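Local coordinates for protein phenylalanyl-tRNA synthetase beta chain (Pyrococcus horikoshii, PDB 2CXI) that attaches phenylalanine to tRNA(Phe) in an ATP-dependent reaction as part of a tetramer of two alpha and two beta subunits, this chain being the N-terminal part of beta, at residues S7-R13 with D115-Q121; L27-A31 with Q68-L73; V91-L97 with P153-A158; P102-Y106 with K239-M244. All blocks are in the same frame, centred on the assembly; numbering follows the deposited sequence.

Overall arrangement
From the N terminus, helix 8-15 opens interaction 1, which closes only when the chain reaches the start of helix 116-133. Within that span interaction 2 joins helices 21-30 and 62-72; the two contacts lie about 17 Å apart between centres. Past helix 62-72, strand 84-93 opens interaction 3, completed by strand 154-159, so that it crosses interaction 1 along the chain. Strand 103-110 then opens interaction 4, which waits for helix 240-255 and crosses both interaction 1 and interaction 3. Interactions 3 and 4 touch and reach the same mixed sheet, whereas interaction 2 packs two N-terminal helices together and interaction 1 fastens helix 8-15 to helix 116-133.

Interaction 1: residues S7-R13 with D115-Q121; sequences SKSDLER and DEDSLSQ
A salt-bridge network of Arg-13, Asp-115 and Asp-10 joins helix 8-15 to the N-terminal end of helix 116-133, the short segments standing nearly perpendicular at 93°. With CG between its backbone N and carbonyl carbon (chi1 65°), Arg-13 runs extended to NE and meets Asp-115 end-on: NH2 reaches the syn lone pair of Asp-115 OD1 at 2.7 Å, and NH1 meets Asp-115 OD2 at 2.6 Å. The guanidinium and carboxylate planes are 12° apart. Side-on, Arg-13 NE donates to the anti lone pair of Asp-10 OD1 at 2.8 Å, and NH2 adds a second bond to the same oxygen. Carboxylate oxygens of two residues lying in the guanidinium plane thus restrain its rotation. The other oxygen of Asp-10, OD2, pairs with Arg-257.

Asp-115 also belongs to a capping box. Its OD1 accepts from Ser-118 N at 3.0 Å, and Ser-118 OG accepts from Asp-115 N at 2.9 Å. Asp-117, whose OD1 forms a salt bridge with Lys-44, reaches the N-cap of the opposing helix. Ser-7 OG donates to Asp-117 OD2 at 2.8 Å from above the carboxylate plane, while accepting the capping bond from Asp-10 N at 3.2 Å.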
# COMPACT_ATOMS: atom_id res chain seq x y z
N SER A 7 -7.01 0.49 -44.66
CA SER A 7 -5.89 0.59 -45.55
C SER A 7 -5.51 -0.75 -46.13
O SER A 7 -5.40 -1.74 -45.40
CB SER A 7 -4.72 1.32 -44.86
OG SER A 7 -3.49 0.86 -45.30
N LYS A 8 -5.35 -0.81 -47.47
CA LYS A 8 -4.96 -2.07 -48.13
C LYS A 8 -3.67 -2.63 -47.55
O LYS A 8 -3.56 -3.85 -47.34
CB LYS A 8 -4.80 -1.90 -49.65
CG LYS A 8 -4.36 -3.19 -50.40
CD LYS A 8 -4.30 -2.86 -51.94
CE LYS A 8 -3.92 -4.08 -52.81
NZ LYS A 8 -2.47 -4.53 -52.65
N SER A 9 -2.68 -1.77 -47.32
CA SER A 9 -1.38 -2.26 -46.80
C SER A 9 -1.53 -2.70 -45.31
O SER A 9 -0.82 -3.62 -44.86
CB SER A 9 -0.26 -1.21 -46.98
OG SER A 9 -0.48 -0.09 -46.13
N ASP A 10 -2.44 -2.07 -44.58
CA ASP A 10 -2.70 -2.50 -43.18
C ASP A 10 -3.26 -3.92 -43.19
O ASP A 10 -2.77 -4.79 -42.48
CB ASP A 10 -3.62 -1.53 -42.46
CG ASP A 10 -3.80 -1.83 -40.98
OD1 ASP A 10 -2.81 -2.19 -40.33
OD2 ASP A 10 -4.90 -1.67 -40.38
N LEU A 11 -4.28 -4.19 -44.03
CA LEU A 11 -4.83 -5.54 -44.16
C LEU A 11 -3.78 -6.58 -44.53
O LEU A 11 -3.70 -7.68 -43.92
CB LEU A 11 -5.89 -5.53 -45.27
CG LEU A 11 -7.40 -5.30 -45.07
CD1 LEU A 11 -8.08 -5.43 -43.71
CD2 LEU A 11 -8.03 -4.28 -46.02
N GLU A 12 -2.96 -6.25 -45.53
CA GLU A 12 -1.93 -7.16 -46.02
C GLU A 12 -0.81 -7.46 -44.99
O GLU A 12 -0.37 -8.60 -44.92
CB GLU A 12 -1.38 -6.66 -47.38
CG GLU A 12 -2.51 -6.74 -48.42
CD GLU A 12 -2.19 -6.18 -49.79
OE1 GLU A 12 -1.26 -5.34 -49.94
OE2 GLU A 12 -2.91 -6.60 -50.75
N ARG A 13 -0.38 -6.47 -44.22
CA ARG A 13 0.58 -6.75 -43.12
C ARG A 13 -0.05 -7.67 -42.08
O ARG A 13 0.61 -8.58 -41.59
CB ARG A 13 1.19 -5.48 -42.50
CG ARG A 13 0.24 -4.53 -41.78
CD ARG A 13 0.93 -3.56 -40.80
NE ARG A 13 0.01 -2.54 -40.30
CZ ARG A 13 0.41 -1.41 -39.73
NH1 ARG A 13 1.71 -1.15 -39.57
NH2 ARG A 13 -0.48 -0.53 -39.30
N ASP A 115 0.85 3.05 -35.22
CA ASP A 115 1.13 3.99 -36.32
C ASP A 115 -0.17 4.57 -36.78
O ASP A 115 -1.23 4.30 -36.17
CB ASP A 115 1.90 3.33 -37.47
CG ASP A 115 1.28 1.97 -37.93
OD1 ASP A 115 0.05 1.87 -38.13
OD2 ASP A 115 1.98 0.96 -38.15
N GLU A 116 -0.13 5.37 -37.85
CA GLU A 116 -1.35 6.03 -38.31
C GLU A 116 -2.47 5.03 -38.59
O GLU A 116 -3.60 5.26 -38.22
CB GLU A 116 -1.10 6.88 -39.58
CG GLU A 116 -0.47 8.26 -39.30
CD GLU A 116 -0.09 9.01 -40.58
OE1 GLU A 116 -0.70 8.71 -41.67
OE2 GLU A 116 0.80 9.91 -40.51
N ASP A 117 -2.15 3.95 -39.30
CA ASP A 117 -3.17 2.94 -39.65
C ASP A 117 -3.76 2.23 -38.42
O ASP A 117 -4.98 2.11 -38.30
CB ASP A 117 -2.60 1.91 -40.60
CG ASP A 117 -2.59 2.40 -42.07
OD1 ASP A 117 -3.05 3.53 -42.37
OD2 ASP A 117 -2.14 1.69 -42.99
N SER A 118 -2.90 1.71 -37.55
CA SER A 118 -3.41 0.99 -36.35
C SER A 118 -4.15 1.91 -35.39
O SER A 118 -5.20 1.54 -34.85
CB SER A 118 -2.33 0.19 -35.65
OG SER A 118 -1.21 0.96 -35.29
N LEU A 119 -3.65 3.13 -35.20
CA LEU A 119 -4.37 4.08 -34.33
C LEU A 119 -5.74 4.48 -34.89
O LEU A 119 -6.74 4.61 -34.17
CB LEU A 119 -3.50 5.33 -34.11
CG LEU A 119 -3.99 6.36 -33.10
CD1 LEU A 119 -4.28 5.64 -31.73
CD2 LEU A 119 -2.87 7.48 -33.02
N SER A 120 -5.80 4.69 -36.20
CA SER A 120 -7.04 5.08 -36.78
C SER A 120 -8.06 3.89 -36.78
O SER A 120 -9.24 4.12 -36.53
CB SER A 120 -6.82 5.74 -38.16
OG SER A 120 -7.30 4.94 -39.20
N GLN A 121 -7.61 2.66 -37.01
CA GLN A 121 -8.49 1.50 -36.89
C GLN A 121 -9.10 1.33 -35.46
O GLN A 121 -10.30 1.04 -35.27
CB GLN A 121 -7.74 0.23 -37.29
CG GLN A 121 -7.56 0.05 -38.79
CD GLN A 121 -8.91 0.12 -39.51
OE1 GLN A 121 -9.80 -0.71 -39.26
NE2 GLN A 121 -9.10 1.15 -40.32

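Interaction 2: residues L27-A31 with Q68-L73; sequences LVLYA and QIKWAL
With CG anti to its carbonyl carbon (chi1 -63°), Tyr-30 leans over helix 62-72 and sets CB, CG and CD2 against the methyl group of Ala-72, whose CB lies 3.7 Å from Tyr-30 CD2. The same kind of turn at Ile-69 (chi1 -66°) sends CG1 and CD1 toward the last turn of helix 21-30 and leaves CG2 pointing at Leu-27. There the two aliphatic side chains cross at about a right angle, Ile-69 CG2 coming within 3.9 Å of Leu-27 CG. Ile-69 CG1 meanwhile lies 3.7 Å from Leu-27 O, a carbonyl that takes a weak bond from Tyr-30 N in its own helix.

The contact is helix-on-helix packing between the C-terminal ends of helices 21-30 and 62-72, made without a hydrogen bond between the segments. An alanine in place of Ile-69 removes CG1, CG2 and CD1, and would probably open a gap against Leu-27 CG and the Leu-27 carbonyl. Further out, Leu-73 CD2 approaches Tyr-30 CE2 at 4.2 Å, and the two side chains are again roughly perpendicular. The Tyr-30 ring also meets that of Tyr-348, the last residue of the chain.

On the remaining flank the aliphatic part of Gln-68, bent at chi2, lies along the end of helix 21-30. Gln-68 CG is 3.5 Å from Tyr-30 O, and Gln-68 CB is 3.9 Å from Ala-31 CA.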
# COMPACT_ATOMS: atom_id res chain seq x y z
N LEU A 27 -11.78 -11.81 -51.64
CA LEU A 27 -11.36 -11.81 -50.25
C LEU A 27 -12.38 -11.15 -49.32
O LEU A 27 -12.67 -11.68 -48.24
CB LEU A 27 -10.03 -11.05 -50.13
CG LEU A 27 -8.76 -11.88 -49.94
CD1 LEU A 27 -8.73 -13.26 -50.61
CD2 LEU A 27 -7.52 -11.03 -50.22
N VAL A 28 -12.89 -10.00 -49.72
CA VAL A 28 -13.80 -9.27 -48.84
C VAL A 28 -15.03 -10.12 -48.45
O VAL A 28 -15.48 -10.05 -47.31
CB VAL A 28 -14.20 -7.87 -49.37
CG1 VAL A 28 -12.96 -6.95 -49.51
CG2 VAL A 28 -14.98 -7.95 -50.71
N LEU A 29 -15.54 -10.92 -49.38
CA LEU A 29 -16.71 -11.78 -49.11
C LEU A 29 -16.40 -12.81 -48.01
O LEU A 29 -17.28 -13.17 -47.22
CB LEU A 29 -17.20 -12.46 -50.40
CG LEU A 29 -17.39 -11.51 -51.60
CD1 LEU A 29 -17.64 -12.20 -52.95
CD2 LEU A 29 -18.50 -10.44 -51.30
N TYR A 30 -15.14 -13.27 -47.93
CA TYR A 30 -14.70 -14.14 -46.84
C TYR A 30 -14.88 -13.48 -45.46
O TYR A 30 -15.05 -14.17 -44.44
CB TYR A 30 -13.22 -14.57 -47.02
CG TYR A 30 -12.92 -15.41 -48.26
CD1 TYR A 30 -13.94 -16.13 -48.90
CD2 TYR A 30 -11.62 -15.51 -48.76
CE1 TYR A 30 -13.66 -16.90 -50.06
CE2 TYR A 30 -11.33 -16.26 -49.90
CZ TYR A 30 -12.36 -16.96 -50.53
OH TYR A 30 -12.09 -17.72 -51.65
N ALA A 31 -14.80 -12.15 -45.41
CA ALA A 31 -14.96 -11.42 -44.13
C ALA A 31 -16.40 -10.92 -43.96
O ALA A 31 -16.66 -10.01 -43.16
CB ALA A 31 -14.01 -10.25 -44.09
N GLN A 68 -10.53 -13.10 -40.29
CA GLN A 68 -11.39 -13.96 -41.09
C GLN A 68 -10.74 -14.48 -42.33
O GLN A 68 -10.85 -15.67 -42.65
CB GLN A 68 -12.63 -13.23 -41.56
CG GLN A 68 -13.82 -13.93 -41.14
CD GLN A 68 -14.10 -13.37 -39.83
OE1 GLN A 68 -14.55 -14.05 -38.90
NE2 GLN A 68 -13.78 -12.08 -39.71
N ILE A 69 -10.12 -13.57 -43.07
CA ILE A 69 -9.42 -13.96 -44.30
C ILE A 69 -8.31 -14.99 -44.02
O ILE A 69 -8.13 -15.92 -44.80
CB ILE A 69 -8.94 -12.72 -45.06
CG1 ILE A 69 -10.16 -11.94 -45.55
CG2 ILE A 69 -8.00 -13.08 -46.26
CD1 ILE A 69 -9.80 -10.49 -46.02
N LYS A 70 -7.55 -14.79 -42.95
CA LYS A 70 -6.49 -15.76 -42.62
C LYS A 70 -7.08 -17.17 -42.43
O LYS A 70 -6.51 -18.16 -42.90
CB LYS A 70 -5.69 -15.35 -41.36
CG LYS A 70 -4.61 -14.25 -41.65
CD LYS A 70 -3.68 -14.02 -40.48
CE LYS A 70 -4.38 -13.32 -39.33
NZ LYS A 70 -3.31 -12.80 -38.37
N TRP A 71 -8.21 -17.26 -41.73
CA TRP A 71 -8.91 -18.54 -41.55
C TRP A 71 -9.50 -19.07 -42.86
O TRP A 71 -9.35 -20.27 -43.19
CB TRP A 71 -10.00 -18.40 -40.46
CG TRP A 71 -9.55 -18.93 -39.13
CD1 TRP A 71 -9.91 -20.11 -38.58
CD2 TRP A 71 -8.67 -18.29 -38.18
NE1 TRP A 71 -9.31 -20.26 -37.33
CE2 TRP A 71 -8.56 -19.15 -37.07
CE3 TRP A 71 -7.97 -17.07 -38.16
CZ2 TRP A 71 -7.74 -18.85 -35.95
CZ3 TRP A 71 -7.17 -16.75 -37.04
CH2 TRP A 71 -7.07 -17.65 -35.96
N ALA A 72 -10.11 -18.20 -43.65
CA ALA A 72 -10.63 -18.61 -44.96
C ALA A 72 -9.54 -19.20 -45.85
O ALA A 72 -9.76 -20.18 -46.56
CB ALA A 72 -11.30 -17.43 -45.64
N LEU A 73 -8.34 -18.62 -45.80
CA LEU A 73 -7.23 -19.11 -46.59
C LEU A 73 -6.49 -20.26 -45.94
O LEU A 73 -5.53 -20.76 -46.50
CB LEU A 73 -6.22 -17.98 -46.89
CG LEU A 73 -6.82 -16.81 -47.67
CD1 LEU A 73 -5.85 -15.61 -47.72
CD2 LEU A 73 -7.34 -17.22 -49.07

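Interaction 3: residues V91-L97 with P153-A158; sequences VYVDEKL and PIYYKA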
# COMPACT_ATOMS: atom_id res chain seq x y z
N VAL A 91 -9.51 -1.74 -10.63
CA VAL A 91 -10.45 -0.64 -10.89
C VAL A 91 -11.66 -0.80 -9.97
O VAL A 91 -12.20 -1.87 -9.88
CB VAL A 91 -10.93 -0.60 -12.38
CG1 VAL A 91 -11.91 0.57 -12.65
CG2 VAL A 91 -9.72 -0.59 -13.30
N TYR A 92 -12.06 0.28 -9.31
CA TYR A 92 -13.25 0.27 -8.46
C TYR A 92 -14.43 0.87 -9.17
O TYR A 92 -14.33 1.98 -9.71
CB TYR A 92 -12.97 1.04 -7.17
CG TYR A 92 -11.84 0.42 -6.40
CD1 TYR A 92 -12.09 -0.66 -5.53
CD2 TYR A 92 -10.51 0.89 -6.54
CE1 TYR A 92 -11.04 -1.25 -4.82
CE2 TYR A 92 -9.46 0.30 -5.81
CZ TYR A 92 -9.75 -0.75 -4.94
OH TYR A 92 -8.74 -1.38 -4.23
N VAL A 93 -15.54 0.12 -9.21
CA VAL A 93 -16.82 0.64 -9.73
C VAL A 93 -17.81 1.02 -8.62
O VAL A 93 -18.28 0.16 -7.86
CB VAL A 93 -17.46 -0.35 -10.75
CG1 VAL A 93 -18.79 0.22 -11.31
CG2 VAL A 93 -16.47 -0.63 -11.85
N ASP A 94 -18.11 2.32 -8.56
CA ASP A 94 -18.99 2.91 -7.55
C ASP A 94 -20.44 2.40 -7.62
O ASP A 94 -21.10 2.47 -8.69
CB ASP A 94 -18.99 4.42 -7.77
CG ASP A 94 -19.57 5.19 -6.62
OD1 ASP A 94 -20.14 4.60 -5.66
OD2 ASP A 94 -19.50 6.41 -6.63
N GLU A 95 -20.94 1.87 -6.50
CA GLU A 95 -22.33 1.41 -6.46
C GLU A 95 -23.30 2.53 -6.70
O GLU A 95 -24.42 2.30 -7.15
CB GLU A 95 -22.66 0.70 -5.14
CG GLU A 95 -22.62 1.58 -3.90
CD GLU A 95 -23.03 0.81 -2.64
OE1 GLU A 95 -23.64 -0.30 -2.77
OE2 GLU A 95 -22.73 1.30 -1.52
N LYS A 96 -22.87 3.75 -6.44
CA LYS A 96 -23.72 4.93 -6.63
C LYS A 96 -23.99 5.19 -8.11
O LYS A 96 -24.86 6.01 -8.45
CB LYS A 96 -23.11 6.16 -5.99
CG LYS A 96 -22.98 6.07 -4.46
CD LYS A 96 -22.89 7.50 -3.90
CE LYS A 96 -22.17 7.52 -2.54
NZ LYS A 96 -21.98 6.12 -1.98
N LEU A 97 -23.28 4.48 -8.98
CA LEU A 97 -23.54 4.57 -10.44
C LEU A 97 -24.68 3.63 -10.90
O LEU A 97 -25.02 3.60 -12.09
CB LEU A 97 -22.23 4.30 -11.21
CG LEU A 97 -21.24 5.48 -11.27
CD1 LEU A 97 -19.93 5.05 -11.91
CD2 LEU A 97 -21.84 6.74 -12.00
N PRO A 153 -4.46 2.64 -8.38
CA PRO A 153 -5.77 2.12 -8.83
C PRO A 153 -6.61 3.15 -9.59
O PRO A 153 -6.39 4.38 -9.44
CB PRO A 153 -6.46 1.78 -7.49
CG PRO A 153 -5.32 1.31 -6.64
CD PRO A 153 -4.26 2.36 -6.92
N ILE A 154 -7.57 2.65 -10.36
CA ILE A 154 -8.47 3.54 -11.15
C ILE A 154 -9.87 3.46 -10.55
O ILE A 154 -10.27 2.39 -10.07
CB ILE A 154 -8.47 3.15 -12.68
CG1 ILE A 154 -7.03 3.10 -13.24
CG2 ILE A 154 -9.37 4.10 -13.47
CD1 ILE A 154 -6.22 4.40 -13.17
N TYR A 155 -10.59 4.57 -10.55
CA TYR A 155 -11.95 4.69 -9.99
C TYR A 155 -12.96 5.11 -11.05
O TYR A 155 -12.76 6.10 -11.70
CB TYR A 155 -11.95 5.73 -8.87
CG TYR A 155 -11.02 5.33 -7.76
CD1 TYR A 155 -9.67 5.61 -7.83
CD2 TYR A 155 -11.52 4.61 -6.66
CE1 TYR A 155 -8.78 5.20 -6.80
CE2 TYR A 155 -10.69 4.21 -5.66
CZ TYR A 155 -9.32 4.50 -5.72
OH TYR A 155 -8.51 4.08 -4.68
N TYR A 156 -14.00 4.31 -11.25
CA TYR A 156 -15.15 4.69 -12.05
C TYR A 156 -16.26 5.06 -11.03
O TYR A 156 -16.79 4.18 -10.33
CB TYR A 156 -15.52 3.52 -12.97
CG TYR A 156 -16.78 3.74 -13.76
CD1 TYR A 156 -17.02 4.94 -14.43
CD2 TYR A 156 -17.73 2.71 -13.88
CE1 TYR A 156 -18.19 5.13 -15.16
CE2 TYR A 156 -18.88 2.88 -14.63
CZ TYR A 156 -19.10 4.11 -15.25
OH TYR A 156 -20.27 4.28 -15.95
N LYS A 157 -16.52 6.34 -10.89
CA LYS A 157 -17.32 6.85 -9.76
C LYS A 157 -18.46 7.80 -10.12
O LYS A 157 -18.47 8.41 -11.19
CB LYS A 157 -16.39 7.52 -8.72
CG LYS A 157 -15.76 8.85 -9.22
CD LYS A 157 -15.06 9.54 -8.08
CE LYS A 157 -14.51 10.89 -8.54
NZ LYS A 157 -14.47 11.95 -7.43
N ALA A 158 -19.41 7.93 -9.18
CA ALA A 158 -20.43 8.94 -9.27
C ALA A 158 -19.80 10.22 -8.74
O ALA A 158 -19.37 10.26 -7.61
CB ALA A 158 -21.66 8.54 -8.42
O HOH W 1 -19.06 8.61 -5.39
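Tyr-92 and Tyr-156 set the register of two parallel strands, 84-93 and 154-159, in a mixed sheet; segment 153-158 falls in the B3/4 family region. Tyr-92 N donates to Ile-154 O (2.9 Å), Tyr-156 N to Tyr-92 O (2.8 Å), and Asp-94 N to Tyr-156 O (2.9 Å), this last bond almost straight at 172°.

Where the strand pairing ends, the Asp-94 carboxylate takes over. Its CG lies anti to the backbone N (chi1 -165°), which carries OD2 across to Ala-158 N at 3.0 Å; the donor approaches on the anti side. The other oxygen, Asp-94 OD1, accepts from Lys-96 N at 3.0 Å, well above the carboxylate plane, in an Asx turn that leads into the 3-10 segment. A water donates to both Asp-94 OD2 and Ala-158 O, closing a small bridge. A leucine in place of Asp-94 has no carboxylate to offer, and the amides of Ala-158 and Lys-96 would probably be left without their mates.

The rings of Tyr-92 and Tyr-155 lie side by side, planes at 20° but slid apart, centroids separated by 5.2 Å. Both hydroxyls are satisfied by Ser-18 of the second subunit, so this sheet face takes part in a subunit interface. On the other face, Leu-97 CD1 sits 3.5 Å from the Tyr-156 ring centroid in a CH-pi contact, while Tyr-156 OH bonds to Arg-101 O.

Strand 260-267 flanks strand 84-93, strand 199-204 flanks strand 154-159, and Tyr-106 of strand 103-110 packs against Val-91, Val-93 and Tyr-156.

Interaction 4: residues P102-Y106 with K239-M244; sequences PYGVY and KLEKVM
Tyr-103 spreads its ring beneath the first turn of helix 240-255, one face overlapped by Leu-240. Leu-240 CB stands 4.2 Å from the ring centroid, only 10° off the normal, in a CH-pi contact. Leu-240 N also lies over the ring, 3.7 Å from Tyr-103 CD2; Lys-239, just before it, is the N-cap residue of the helix. The opposite face is backed by Pro-102 CB, so the ring is sandwiched between its own chain neighbour and the helix. Farther along the same side chain, Leu-240 CD1 lies 4.0 Å from Tyr-103 CD1.

Val-105, two residues on and on the same side of the strand, carries most of the remaining packing. With CG1 anti to the carbonyl carbon (chi1 -67°), its two methyl groups part company: CG1 meets Leu-240 CD1 at 3.6 Å, whereas CG2 touches Val-243, lying 3.8 Å from Val-243 CG2 and 3.5 Å from Val-243 O. The selenium of selenomethionine Met-244 lies near Val-105 CG1 in one conformer, a less certain contact. At Gly-104, between the two contact residues, a CB would point away from the helix and run into Tyr-106 OH.

The arrangement is a helix packed on a sheet, with strand and helix segments inclined at 30°; helix 240-255 falls within the B3/4 family region. Strand 231-237 pairs with strand 103-110 and sends Val-235 against Val-105 and Val-243, while Ile-273 of strand 272-275 meets Val-105 and Leu-240.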
# COMPACT_ATOMS: atom_id res chain seq x y z
N PRO A 102 -24.32 1.77 -14.77
CA PRO A 102 -23.89 0.83 -13.72
C PRO A 102 -22.59 0.07 -13.95
O PRO A 102 -21.86 -0.12 -12.97
CB PRO A 102 -25.09 -0.14 -13.60
CG PRO A 102 -25.86 0.01 -14.91
CD PRO A 102 -25.65 1.43 -15.31
N TYR A 103 -22.29 -0.36 -15.18
CA TYR A 103 -21.17 -1.30 -15.42
C TYR A 103 -19.99 -0.68 -16.12
O TYR A 103 -20.17 0.10 -17.04
CB TYR A 103 -21.63 -2.54 -16.22
CG TYR A 103 -22.71 -3.28 -15.48
CD1 TYR A 103 -22.41 -4.01 -14.31
CD2 TYR A 103 -24.05 -3.22 -15.91
CE1 TYR A 103 -23.43 -4.67 -13.59
CE2 TYR A 103 -25.07 -3.88 -15.22
CZ TYR A 103 -24.74 -4.59 -14.06
OH TYR A 103 -25.74 -5.24 -13.38
N GLY A 104 -18.79 -1.04 -15.65
CA GLY A 104 -17.49 -0.76 -16.29
C GLY A 104 -16.70 -2.08 -16.28
O GLY A 104 -16.72 -2.86 -15.29
N VAL A 105 -16.05 -2.37 -17.40
CA VAL A 105 -15.10 -3.48 -17.49
C VAL A 105 -13.87 -2.89 -18.18
O VAL A 105 -13.97 -1.88 -18.92
CB VAL A 105 -15.67 -4.70 -18.29
CG1 VAL A 105 -16.85 -5.36 -17.49
CG2 VAL A 105 -16.16 -4.25 -19.72
N TYR A 106 -12.73 -3.53 -17.97
CA TYR A 106 -11.43 -2.93 -18.24
C TYR A 106 -10.42 -3.96 -18.73
O TYR A 106 -10.47 -5.15 -18.38
CB TYR A 106 -10.88 -2.24 -16.96
CG TYR A 106 -11.92 -1.27 -16.42
CD1 TYR A 106 -11.95 0.06 -16.85
CD2 TYR A 106 -12.92 -1.70 -15.55
CE1 TYR A 106 -12.95 0.93 -16.43
CE2 TYR A 106 -13.91 -0.85 -15.12
CZ TYR A 106 -13.92 0.46 -15.58
OH TYR A 106 -14.94 1.26 -15.17
N LYS A 239 -25.61 -3.30 -19.42
CA LYS A 239 -25.64 -4.77 -19.28
C LYS A 239 -24.22 -5.29 -19.31
O LYS A 239 -23.47 -4.99 -20.23
CB LYS A 239 -26.43 -5.48 -20.40
CG LYS A 239 -27.92 -5.08 -20.57
CD LYS A 239 -28.77 -5.23 -19.29
CE LYS A 239 -28.99 -6.65 -18.86
NZ LYS A 239 -30.19 -6.57 -17.94
N LEU A 240 -23.87 -6.07 -18.30
CA LEU A 240 -22.52 -6.59 -18.18
C LEU A 240 -22.09 -7.41 -19.40
O LEU A 240 -20.97 -7.27 -19.87
CB LEU A 240 -22.37 -7.37 -16.86
CG LEU A 240 -21.00 -7.79 -16.35
CD1 LEU A 240 -20.02 -6.58 -16.22
CD2 LEU A 240 -21.17 -8.52 -14.98
N GLU A 241 -23.00 -8.24 -19.94
CA GLU A 241 -22.68 -9.09 -21.09
C GLU A 241 -22.31 -8.26 -22.29
O GLU A 241 -21.41 -8.66 -23.05
CB GLU A 241 -23.88 -10.00 -21.48
CG GLU A 241 -23.64 -10.96 -22.66
CD GLU A 241 -23.83 -10.36 -24.06
OE1 GLU A 241 -24.66 -9.44 -24.25
OE2 GLU A 241 -23.13 -10.83 -25.01
N LYS A 242 -23.03 -7.14 -22.48
CA LYS A 242 -22.79 -6.30 -23.66
C LYS A 242 -21.43 -5.56 -23.61
O LYS A 242 -20.70 -5.51 -24.62
CB LYS A 242 -23.94 -5.32 -23.91
CG LYS A 242 -25.15 -5.96 -24.63
CD LYS A 242 -26.11 -4.87 -25.14
CE LYS A 242 -25.40 -3.96 -26.10
NZ LYS A 242 -25.69 -4.39 -27.49
N VAL A 243 -21.10 -5.01 -22.45
CA VAL A 243 -19.79 -4.32 -22.28
C VAL A 243 -18.63 -5.30 -22.36
O VAL A 243 -17.54 -4.96 -22.86
CB VAL A 243 -19.77 -3.42 -21.06
CG1 VAL A 243 -20.85 -2.28 -21.23
CG2 VAL A 243 -20.00 -4.21 -19.73
N MSE A 244 -18.85 -6.54 -21.92
CA MSE A 244 -17.80 -7.57 -22.03
C MSE A 244 -17.56 -8.02 -23.46
O MSE A 244 -16.44 -8.23 -23.86
CB MSE A 244 -18.16 -8.76 -21.16
CG MSE A 244 -18.13 -8.40 -19.70
SE MSE A 244 -16.36 -8.66 -18.99
CE MSE A 244 -16.46 -10.65 -18.69